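Local coordinates for protein cellobiose 2-epimerase (Spirochaeta thermophila DSM 6192, PDB 5ZIG) that probably catalyses the reversible epimerisation of cellobiose to 4-O-beta-D-glucopyranosyl-D-mannose, at residues H25-W30 and H385-C390; E17-L22 and E392-I397; L113-K118 and F168-S173; P188-T193 and G235-E240. One frame throughout, in Å; residues are numbered along the deposited sequence. Where two conformers were deposited one is given.

Interaction 1: H25-W30 and H385-C390; sequences HILPFW and HNSRAC
Ile26 packs against Asn386, Ser387 and Cys390. This is where the first long helix of the chain, 7-31, meets the last, 384-402, and closes the (alpha/alpha)6 barrel of the N-acylglucosamine 2-epimerase family. The axes of these two segments pass 10.5 Å apart and run roughly antiparallel, at 145°. The CB of Ile26 is directed at the other helix, and two branches leave it: CG1, which carries CD1, and CG2. CG2 stands anti to the backbone N (chi1 -78°, measured to CG1). From there it meets Ser387 OG at 3.5 Å, and it also lies at the edge of the Trp30 indole on its own helix. The Ile26 and Asn386 side chains come from opposite directions, and CG1 lies 3.7 Å from Asn386 ND2. CD1 goes further and lies 3.8 Å from Asn386 CG.

The polar groups that Ile26 touches have partners of their own. Asn386 ND2 donates to Glu359 OE2, which also accepts from Trp30 NE1, so one carboxylate oxygen joins the two helices. Asn386 OD1 takes a weak bond from Ser387 N. Ser387 OG is bonded to Ser383 O, one turn back. The hydrocarbon of Ile26 therefore covers buried amide and hydroxyl groups that are already paired. Leu27 CD2 adds a looser touch on Ser387 OG. The tip also reaches the sulfur: Ile26 CD1 lies 4.0 Å from Cys390 SG.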
# COMPACT_ATOMS: atom_id res chain seq x y z
N HIS A 25 -13.92 -11.34 -8.91
CA HIS A 25 -14.57 -10.67 -7.79
C HIS A 25 -14.11 -9.23 -7.62
O HIS A 25 -14.94 -8.31 -7.66
CB HIS A 25 -14.31 -11.49 -6.51
CG HIS A 25 -15.21 -11.11 -5.38
ND1 HIS A 25 -16.48 -11.62 -5.22
CD2 HIS A 25 -15.01 -10.27 -4.33
CE1 HIS A 25 -17.03 -11.11 -4.13
NE2 HIS A 25 -16.16 -10.27 -3.58
N ILE A 26 -12.82 -8.98 -7.45
CA ILE A 26 -12.36 -7.63 -7.11
C ILE A 26 -12.51 -6.70 -8.31
O ILE A 26 -13.25 -5.71 -8.26
CB ILE A 26 -10.92 -7.64 -6.59
CG1 ILE A 26 -10.88 -8.13 -5.13
CG2 ILE A 26 -10.31 -6.22 -6.63
CD1 ILE A 26 -9.62 -8.95 -4.76
N LEU A 27 -11.80 -7.00 -9.41
CA LEU A 27 -11.83 -6.10 -10.57
C LEU A 27 -13.25 -5.86 -11.11
O LEU A 27 -13.58 -4.69 -11.39
CB LEU A 27 -10.89 -6.64 -11.66
CG LEU A 27 -9.38 -6.67 -11.31
CD1 LEU A 27 -8.51 -7.31 -12.41
CD2 LEU A 27 -8.87 -5.24 -11.03
N PRO A 28 -14.12 -6.86 -11.26
CA PRO A 28 -15.46 -6.55 -11.79
C PRO A 28 -16.25 -5.59 -10.91
O PRO A 28 -17.04 -4.81 -11.43
CB PRO A 28 -16.14 -7.93 -11.86
CG PRO A 28 -15.02 -8.90 -11.97
CD PRO A 28 -13.90 -8.32 -11.15
N PHE A 29 -16.04 -5.61 -9.60
CA PHE A 29 -16.76 -4.69 -8.75
C PHE A 29 -16.29 -3.26 -9.00
O PHE A 29 -17.11 -2.35 -9.13
CB PHE A 29 -16.59 -5.09 -7.29
CG PHE A 29 -17.09 -4.07 -6.30
CD1 PHE A 29 -18.35 -4.21 -5.72
CD2 PHE A 29 -16.28 -3.02 -5.89
CE1 PHE A 29 -18.80 -3.31 -4.77
CE2 PHE A 29 -16.74 -2.10 -4.96
CZ PHE A 29 -18.01 -2.26 -4.40
N TRP A 30 -14.98 -3.05 -9.12
CA TRP A 30 -14.49 -1.69 -9.30
C TRP A 30 -14.77 -1.19 -10.71
O TRP A 30 -15.08 -0.01 -10.89
CB TRP A 30 -13.00 -1.62 -8.96
CG TRP A 30 -12.80 -1.77 -7.50
CD1 TRP A 30 -12.25 -2.84 -6.85
CD2 TRP A 30 -13.20 -0.84 -6.48
NE1 TRP A 30 -12.26 -2.62 -5.50
CE2 TRP A 30 -12.82 -1.40 -5.24
CE3 TRP A 30 -13.81 0.43 -6.50
CZ2 TRP A 30 -13.06 -0.74 -4.02
CZ3 TRP A 30 -14.03 1.08 -5.29
CH2 TRP A 30 -13.65 0.50 -4.08
N HIS A 385 -4.75 -2.68 -2.08
CA HIS A 385 -4.25 -3.64 -1.13
C HIS A 385 -4.57 -5.11 -1.52
O HIS A 385 -3.69 -5.93 -1.58
CB HIS A 385 -4.73 -3.29 0.27
CG HIS A 385 -3.94 -2.22 0.97
ND1 HIS A 385 -2.69 -2.43 1.48
CD2 HIS A 385 -4.27 -0.96 1.30
CE1 HIS A 385 -2.27 -1.34 2.07
NE2 HIS A 385 -3.21 -0.43 1.99
N ASN A 386 -5.82 -5.37 -1.80
CA ASN A 386 -6.27 -6.69 -2.17
C ASN A 386 -5.86 -7.14 -3.57
O ASN A 386 -5.45 -8.25 -3.69
CB ASN A 386 -7.76 -6.94 -1.84
CG ASN A 386 -8.73 -6.02 -2.56
OD1 ASN A 386 -8.36 -5.27 -3.42
ND2 ASN A 386 -9.99 -6.13 -2.20
N SER A 387 -5.94 -6.30 -4.58
CA SER A 387 -5.48 -6.68 -5.88
C SER A 387 -3.99 -6.96 -5.81
O SER A 387 -3.55 -7.90 -6.40
CB SER A 387 -5.66 -5.64 -6.92
OG SER A 387 -6.96 -5.53 -7.37
N ARG A 388 -3.22 -6.09 -5.17
CA ARG A 388 -1.79 -6.36 -5.05
C ARG A 388 -1.55 -7.71 -4.40
O ARG A 388 -0.67 -8.47 -4.84
CB ARG A 388 -1.10 -5.27 -4.24
CG ARG A 388 0.44 -5.45 -4.18
CD ARG A 388 1.16 -4.20 -3.67
NE ARG A 388 0.88 -3.93 -2.26
CZ ARG A 388 1.50 -3.00 -1.52
NH1 ARG A 388 2.45 -2.23 -2.04
NH2 ARG A 388 1.15 -2.83 -0.25
N ALA A 389 -2.29 -8.01 -3.33
CA ALA A 389 -2.07 -9.25 -2.60
C ALA A 389 -2.32 -10.44 -3.49
O ALA A 389 -1.62 -11.45 -3.38
CB ALA A 389 -2.95 -9.30 -1.35
N CYS A 390 -3.26 -10.31 -4.42
CA CYS A 390 -3.51 -11.37 -5.38
C CYS A 390 -2.39 -11.47 -6.41
O CYS A 390 -1.93 -12.57 -6.73
CB CYS A 390 -4.86 -11.14 -6.08
SG CYS A 390 -6.32 -11.27 -5.02

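Interaction 2: E17-L22 and E392-I397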
# COMPACT_ATOMS: atom_id res chain seq x y z
N GLU A 17 -7.50 -19.45 -6.15
CA GLU A 17 -8.43 -18.53 -5.51
C GLU A 17 -7.94 -17.09 -5.64
O GLU A 17 -8.74 -16.17 -5.82
CB GLU A 17 -8.61 -18.90 -4.04
CG GLU A 17 -8.93 -20.39 -3.86
CD GLU A 17 -9.03 -20.84 -2.40
OE1 GLU A 17 -8.54 -20.13 -1.50
OE2 GLU A 17 -9.61 -21.91 -2.17
N LEU A 18 -6.62 -16.89 -5.56
CA LEU A 18 -6.05 -15.57 -5.81
C LEU A 18 -6.47 -15.07 -7.18
O LEU A 18 -6.89 -13.91 -7.32
CB LEU A 18 -4.53 -15.62 -5.69
CG LEU A 18 -3.97 -15.92 -4.29
CD1 LEU A 18 -2.48 -16.18 -4.32
CD2 LEU A 18 -4.28 -14.80 -3.34
N ALA A 19 -6.42 -15.94 -8.19
CA ALA A 19 -6.76 -15.52 -9.55
C ALA A 19 -8.26 -15.26 -9.70
O ALA A 19 -8.66 -14.30 -10.37
CB ALA A 19 -6.30 -16.57 -10.56
N ALA A 20 -9.09 -16.11 -9.09
CA ALA A 20 -10.54 -15.91 -9.17
C ALA A 20 -10.94 -14.64 -8.44
O ALA A 20 -11.75 -13.85 -8.94
CB ALA A 20 -11.27 -17.12 -8.58
N GLN A 21 -10.39 -14.43 -7.25
CA GLN A 21 -10.68 -13.22 -6.50
C GLN A 21 -10.35 -11.97 -7.31
O GLN A 21 -11.21 -11.11 -7.52
CB GLN A 21 -9.90 -13.23 -5.19
CG GLN A 21 -10.62 -13.98 -4.12
CD GLN A 21 -11.89 -13.29 -3.72
OE1 GLN A 21 -11.91 -12.08 -3.48
NE2 GLN A 21 -12.97 -14.05 -3.62
N LEU A 22 -9.09 -11.86 -7.79
CA LEU A 22 -8.68 -10.72 -8.61
C LEU A 22 -9.61 -10.52 -9.80
O LEU A 22 -10.22 -9.46 -9.95
CB LEU A 22 -7.23 -10.89 -9.11
CG LEU A 22 -6.71 -9.65 -9.90
CD1 LEU A 22 -6.70 -8.43 -8.96
CD2 LEU A 22 -5.35 -9.80 -10.56
N GLU A 392 0.76 -10.25 -6.10
CA GLU A 392 1.95 -10.70 -5.38
C GLU A 392 1.84 -12.18 -5.01
O GLU A 392 2.82 -12.93 -5.16
CB GLU A 392 2.16 -9.85 -4.13
CG GLU A 392 2.77 -8.46 -4.43
CD GLU A 392 4.22 -8.54 -4.89
OE1 GLU A 392 5.00 -9.37 -4.34
OE2 GLU A 392 4.59 -7.77 -5.81
N GLY A 393 0.68 -12.62 -4.53
CA GLY A 393 0.50 -14.04 -4.22
C GLY A 393 0.71 -14.93 -5.43
O GLY A 393 1.38 -15.96 -5.34
N MET A 394 0.18 -14.53 -6.58
CA MET A 394 0.26 -15.39 -7.76
C MET A 394 1.69 -15.55 -8.22
O MET A 394 2.15 -16.67 -8.50
CB MET A 394 -0.61 -14.81 -8.88
CG MET A 394 -2.07 -15.18 -8.75
SD MET A 394 -3.03 -14.66 -10.18
CE MET A 394 -3.35 -12.95 -9.75
N ARG A 395 2.43 -14.43 -8.30
CA ARG A 395 3.81 -14.50 -8.76
C ARG A 395 4.68 -15.26 -7.78
O ARG A 395 5.55 -16.04 -8.18
CB ARG A 395 4.37 -13.10 -8.98
CG ARG A 395 5.42 -13.06 -10.09
CD ARG A 395 6.29 -11.82 -9.96
NE ARG A 395 6.85 -11.65 -8.62
CZ ARG A 395 6.47 -10.71 -7.77
NH1 ARG A 395 5.52 -9.84 -8.11
NH2 ARG A 395 7.02 -10.62 -6.56
N ARG A 396 4.47 -15.03 -6.48
CA ARG A 396 5.32 -15.66 -5.48
C ARG A 396 5.02 -17.14 -5.35
O ARG A 396 5.94 -17.96 -5.24
CB ARG A 396 5.15 -14.97 -4.13
CG ARG A 396 5.80 -13.59 -4.04
CD ARG A 396 5.25 -12.89 -2.78
NE ARG A 396 5.60 -11.47 -2.70
CZ ARG A 396 6.71 -11.01 -2.15
NH1 ARG A 396 7.60 -11.84 -1.62
NH2 ARG A 396 6.94 -9.71 -2.13
N ILE A 397 3.73 -17.50 -5.32
CA ILE A 397 3.38 -18.91 -5.17
C ILE A 397 3.87 -19.70 -6.38
O ILE A 397 4.46 -20.78 -6.22
CB ILE A 397 1.87 -19.09 -4.94
CG1 ILE A 397 1.54 -18.82 -3.46
CG2 ILE A 397 1.43 -20.50 -5.26
CD1 ILE A 397 0.04 -18.83 -3.16
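Leu18 packs on bare backbone: Leu18 CD1 lies 3.6 Å from Gly393 C. A CB on Gly393 would come within 2.6 Å of Leu18 CD1, a clash. This close fit joins the first and last helices of the (alpha/alpha)6 barrel, 7-31 and 384-402. The axes of the two segments are 9.5 Å apart and run almost antiparallel, at 155°. The same CD1 also touches Ile397 CD1, so one methyl touches two residues a turn apart on the opposite helix. Leu18 also touches Phe322 of helix 315-332 and Trp345 of helix 336-352.

Met394 lies along helix 7-31, touching one residue after another. Its CG meets Leu18 CB at 4.0 Å. Its SD lies 3.8 Å from Ala19 CB. A bend at the thioether (chi3 -84°) then turns CE to Leu22 CD2, and the two side chains cross at about a right angle. An alanine in place of Met394 would probably open a gap beside Ala19 and Leu22 and take the CG contact from Leu18 CB.

Charges gather on the far side of helix 384-402. There Glu392 is held by two arginines of its own helix. Arg395 grips the carboxylate end-on, with NH1 to OE2 and NH2 to OE1. Its NH1 bond is nearly straight, at 172°, and comes from above the carboxylate plane. Arg396 also reaches Asn327 through NH1, while its NE donates to Glu392 OE1 at 2.7 Å, nearly in line with the C-O bond.

Interaction 3: L113-K118 and F168-S173; sequences LSRVKK and FTEDWS
Lys117 and Phe168 form an antiparallel hydrogen-bonded pair. Lys117 N donates to Phe168 O at 3.0 Å, and Phe168 N returns a bond to Lys117 O at 2.9 Å. The Lys117 side chain then crosses the Trp172 indole at about a right angle. Its CB sits over one face, 3.8 Å from the centroid of the six-membered ring, a CH-pi contact. Bends at chi2, chi3 and chi4 bring CE and NZ close to Trp172 NE1. NZ makes a weak bond to Glu170 O, but it is held mainly by the Arg100 carbonyl and a salt bridge to Asp96.

Further out, Arg115 and Glu170 lie side by side. Arg115 NH1 makes a salt bridge to Glu170 OE2 at 2.9 Å, on the syn side but tilted out of the carboxylate plane. The two planar groups are 37° apart.

A type I turn from Thr169 to Trp172 positions Glu170 and the indole. Asp171 OD1 secures it by accepting from Thr169 OG1, Ser173 OG and Ser173 N, the last making an Asx turn. Trp172 NE1 is bonded to Arg100 O.

Strand 117-118 is an edge of a small three-stranded antiparallel sheet, next to 167-168 and then 175-176. It leads into helix 119-136, whose Leu119 touches both Phe168 and Trp172.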
# COMPACT_ATOMS: atom_id res chain seq x y z
N LEU A 113 -10.99 20.35 -4.01
CA LEU A 113 -11.56 20.46 -2.67
C LEU A 113 -10.43 20.79 -1.70
O LEU A 113 -10.19 21.97 -1.41
CB LEU A 113 -12.29 19.16 -2.27
CG LEU A 113 -12.97 19.19 -0.89
CD1 LEU A 113 -13.50 20.57 -0.56
CD2 LEU A 113 -14.12 18.21 -0.85
N SER A 114 -9.73 19.78 -1.20
CA SER A 114 -8.57 20.01 -0.34
C SER A 114 -7.34 20.21 -1.23
O SER A 114 -6.92 19.29 -1.95
CB SER A 114 -8.40 18.87 0.64
OG SER A 114 -7.13 18.93 1.28
N ARG A 115 -6.76 21.41 -1.19
CA ARG A 115 -5.65 21.77 -2.06
C ARG A 115 -4.29 21.50 -1.44
O ARG A 115 -3.28 21.76 -2.08
CB ARG A 115 -5.75 23.25 -2.53
CG ARG A 115 -7.13 23.72 -3.08
CD ARG A 115 -7.20 25.27 -3.43
NE ARG A 115 -8.25 25.55 -4.42
CZ ARG A 115 -8.01 25.72 -5.71
NH1 ARG A 115 -6.79 25.55 -6.18
NH2 ARG A 115 -9.01 26.01 -6.55
N VAL A 116 -4.25 21.01 -0.20
CA VAL A 116 -2.98 20.68 0.44
C VAL A 116 -2.28 19.54 -0.32
O VAL A 116 -2.93 18.66 -0.88
CB VAL A 116 -3.23 20.32 1.92
CG1 VAL A 116 -2.16 19.40 2.47
CG2 VAL A 116 -3.34 21.61 2.75
N LYS A 117 -0.94 19.60 -0.36
CA LYS A 117 -0.09 18.60 -1.01
C LYS A 117 0.48 17.66 0.04
O LYS A 117 1.50 17.96 0.67
CB LYS A 117 1.03 19.27 -1.80
CG LYS A 117 0.56 20.41 -2.63
CD LYS A 117 -0.55 19.96 -3.58
CE LYS A 117 -0.11 20.01 -5.03
NZ LYS A 117 -0.06 21.42 -5.57
N LYS A 118 -0.16 16.51 0.21
CA LYS A 118 0.36 15.50 1.12
C LYS A 118 1.34 14.60 0.37
O LYS A 118 1.01 14.07 -0.70
CB LYS A 118 -0.78 14.67 1.72
CG LYS A 118 -1.84 15.53 2.42
CD LYS A 118 -2.59 14.75 3.50
CE LYS A 118 -3.75 15.57 4.08
NZ LYS A 118 -4.24 14.99 5.38
N PHE A 168 2.57 19.82 2.67
CA PHE A 168 2.86 21.21 2.36
C PHE A 168 1.59 21.92 1.94
O PHE A 168 0.61 21.31 1.49
CB PHE A 168 3.93 21.34 1.26
CG PHE A 168 5.32 21.02 1.71
CD1 PHE A 168 5.76 19.70 1.74
CD2 PHE A 168 6.18 22.03 2.11
CE1 PHE A 168 7.06 19.41 2.17
CE2 PHE A 168 7.46 21.74 2.54
CZ PHE A 168 7.90 20.43 2.58
N THR A 169 1.62 23.25 2.09
CA THR A 169 0.61 24.13 1.54
C THR A 169 0.56 24.00 0.02
O THR A 169 1.47 23.44 -0.62
CB THR A 169 0.90 25.58 1.92
OG1 THR A 169 2.29 25.86 1.71
CG2 THR A 169 0.55 25.84 3.39
N GLU A 170 -0.50 24.55 -0.57
CA GLU A 170 -0.75 24.37 -1.99
C GLU A 170 0.47 24.76 -2.83
O GLU A 170 0.88 24.01 -3.73
CB GLU A 170 -1.99 25.16 -2.41
CG GLU A 170 -2.33 25.00 -3.88
CD GLU A 170 -3.54 25.81 -4.30
OE1 GLU A 170 -4.08 26.56 -3.45
OE2 GLU A 170 -3.95 25.69 -5.48
N ASP A 171 1.10 25.90 -2.51
CA ASP A 171 2.23 26.41 -3.27
C ASP A 171 3.55 25.72 -2.93
O ASP A 171 4.60 26.15 -3.43
CB ASP A 171 2.37 27.93 -3.07
CG ASP A 171 2.57 28.33 -1.60
OD1 ASP A 171 3.01 27.48 -0.79
OD2 ASP A 171 2.28 29.49 -1.26
N TRP A 172 3.52 24.69 -2.08
CA TRP A 172 4.68 23.89 -1.65
C TRP A 172 5.69 24.70 -0.85
O TRP A 172 6.87 24.33 -0.78
CB TRP A 172 5.38 23.23 -2.84
CG TRP A 172 4.68 22.05 -3.48
CD1 TRP A 172 3.88 22.08 -4.58
CD2 TRP A 172 4.75 20.67 -3.08
NE1 TRP A 172 3.44 20.82 -4.88
CE2 TRP A 172 3.97 19.93 -3.99
CE3 TRP A 172 5.43 19.99 -2.06
CZ2 TRP A 172 3.81 18.55 -3.89
CZ3 TRP A 172 5.26 18.59 -1.97
CH2 TRP A 172 4.46 17.90 -2.87
N SER A 173 5.25 25.79 -0.22
CA SER A 173 6.17 26.68 0.48
C SER A 173 6.32 26.36 1.96
O SER A 173 7.40 26.56 2.52
CB SER A 173 5.69 28.14 0.36
OG SER A 173 4.63 28.41 1.26

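Interaction 4: P188-T193 and G235-E240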
# COMPACT_ATOMS: atom_id res chain seq x y z
N PRO A 188 5.45 16.21 12.88
CA PRO A 188 5.94 16.66 11.57
C PRO A 188 6.30 15.52 10.63
O PRO A 188 6.32 15.75 9.41
CB PRO A 188 7.18 17.51 11.93
CG PRO A 188 7.05 17.80 13.42
CD PRO A 188 6.38 16.57 13.96
N LYS A 189 6.54 14.31 11.14
CA LYS A 189 6.86 13.17 10.29
C LYS A 189 6.12 11.91 10.76
O LYS A 189 5.85 11.73 11.95
CB LYS A 189 8.38 12.93 10.28
CG LYS A 189 9.17 14.02 9.58
CD LYS A 189 10.64 13.99 9.94
CE LYS A 189 11.40 15.10 9.18
NZ LYS A 189 12.85 15.16 9.52
N THR A 190 5.78 11.03 9.80
CA THR A 190 5.11 9.77 10.09
C THR A 190 5.79 8.62 9.34
O THR A 190 6.27 8.80 8.22
CB THR A 190 3.57 9.83 9.72
OG1 THR A 190 3.40 9.91 8.30
CG2 THR A 190 2.87 11.03 10.37
N MET A 191 5.85 7.44 10.00
CA MET A 191 6.32 6.23 9.32
C MET A 191 5.48 5.95 8.09
O MET A 191 6.00 5.58 7.03
CB MET A 191 6.29 5.05 10.31
CG MET A 191 6.22 3.57 9.81
SD MET A 191 4.70 3.04 8.99
CE MET A 191 3.61 3.02 10.43
N ASN A 192 4.18 6.20 8.20
CA ASN A 192 3.26 5.83 7.15
C ASN A 192 3.63 6.50 5.84
O ASN A 192 3.74 5.85 4.79
CB ASN A 192 1.84 6.20 7.60
CG ASN A 192 0.81 5.75 6.63
OD1 ASN A 192 0.73 4.57 6.28
ND2 ASN A 192 0.00 6.70 6.16
N THR A 193 3.84 7.82 5.88
CA THR A 193 4.24 8.54 4.68
C THR A 193 5.62 8.12 4.19
O THR A 193 5.86 8.00 2.98
CB THR A 193 4.19 10.05 4.95
OG1 THR A 193 2.82 10.45 5.08
CG2 THR A 193 4.83 10.80 3.82
N GLY A 235 8.07 2.43 14.63
CA GLY A 235 7.48 3.57 15.31
C GLY A 235 6.49 4.29 14.43
O GLY A 235 6.58 4.27 13.20
N LEU A 236 5.51 4.94 15.06
CA LEU A 236 4.47 5.58 14.26
C LEU A 236 4.81 7.03 13.90
O LEU A 236 4.79 7.39 12.72
CB LEU A 236 3.13 5.51 15.01
CG LEU A 236 2.56 4.10 15.20
CD1 LEU A 236 1.25 4.14 15.95
CD2 LEU A 236 2.39 3.41 13.86
N TYR A 237 5.14 7.84 14.90
CA TYR A 237 5.09 9.29 14.79
C TYR A 237 6.37 9.90 15.34
O TYR A 237 6.86 9.48 16.39
CB TYR A 237 3.88 9.85 15.55
CG TYR A 237 2.53 9.27 15.15
CD1 TYR A 237 2.06 9.40 13.84
CD2 TYR A 237 1.71 8.65 16.09
CE1 TYR A 237 0.82 8.89 13.47
CE2 TYR A 237 0.46 8.14 15.73
CZ TYR A 237 0.03 8.27 14.42
OH TYR A 237 -1.21 7.77 14.07
N PHE A 238 6.91 10.91 14.64
CA PHE A 238 8.24 11.41 14.97
C PHE A 238 8.32 12.93 14.82
O PHE A 238 7.72 13.52 13.92
CB PHE A 238 9.30 10.76 14.06
CG PHE A 238 9.26 9.25 14.07
CD1 PHE A 238 8.41 8.56 13.22
CD2 PHE A 238 10.09 8.52 14.92
CE1 PHE A 238 8.38 7.15 13.23
CE2 PHE A 238 10.08 7.14 14.93
CZ PHE A 238 9.22 6.44 14.08
N ALA A 239 9.10 13.55 15.72
CA ALA A 239 9.42 14.97 15.60
C ALA A 239 10.32 15.21 14.39
O ALA A 239 10.76 14.28 13.71
CB ALA A 239 10.11 15.49 16.87
N GLU A 240 10.61 16.49 14.14
CA GLU A 240 11.48 16.85 13.02
C GLU A 240 12.84 16.17 13.15
O GLU A 240 13.34 15.58 12.18
CB GLU A 240 11.63 18.37 12.92
CG GLU A 240 12.03 18.86 11.55
CD GLU A 240 12.60 20.28 11.57
OE1 GLU A 240 12.87 20.79 12.68
OE2 GLU A 240 12.75 20.87 10.48
O HOH W 1 2.59 6.48 10.65
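Lys189 and Phe238 are joined by two backbone hydrogen bonds. Lys189 N donates to Phe238 O at 3.1 Å, and Phe238 N to Lys189 O at 3.0 Å. Beyond the non-hydrogen-bonded pair of Thr190 and Tyr237, Met191 N donates to Leu236 O at 2.9 Å, almost straight at 172°. A water extends this line, accepting from Asn192 N and donating to Leu236 O.

Among the side-chain bonds, Lys189 carries the main one. Its chain is extended beyond CG, and NZ meets Glu240 O at 2.7 Å, in the carbonyl plane on a lone pair. Asp158 and the Gly162 carbonyl also bind this ammonium group. A leucine in place of Lys189 would probably leave the Glu240 carbonyl and the Asp158 carboxylate without this partner.

The two strands, with 244-245, make a small antiparallel sheet. Helices 191-208 and 211-228 of the (alpha/alpha)6 barrel lie between them in the chain. Thr190 is the N-cap of the first. Its OG1 accepts from Thr193 N at 3.2 Å and is also bonded to Glu166.

Apolar contacts add to these. Thr190 CG2 touches the edge of the Tyr237 ring at CD1, near the ring plane. Met191 and Leu236 lie side by side, and Met191 CE meets Leu236 CD2 at 3.7 Å. At the other end Pro188 CD packs against a carbonyl, 3.3 Å from Phe238 O.

Interactions 1 and 2 are successive stretches of one helix pair, with centres 10 Å apart. Leu22 bridges them, its CD1 lying 3.3 Å from Ser387 OG. Interactions 3 and 4 are in small sheets, each with one strand that runs straight into a barrel helix. Their centres are 19 Å apart, and Thr193 of interaction 4 touches Leu119, just after segment 113-118. Interaction 4 lies across the chain centre from interaction 1, about 29 Å between centres. Arg388 of segment 385-390 links them indirectly, through a salt bridge to Glu199 on helix 191-208, which begins at interaction 4. It also pairs with Glu256 and Glu320, probably near the barrel's sugar-binding pocket, as in relatives.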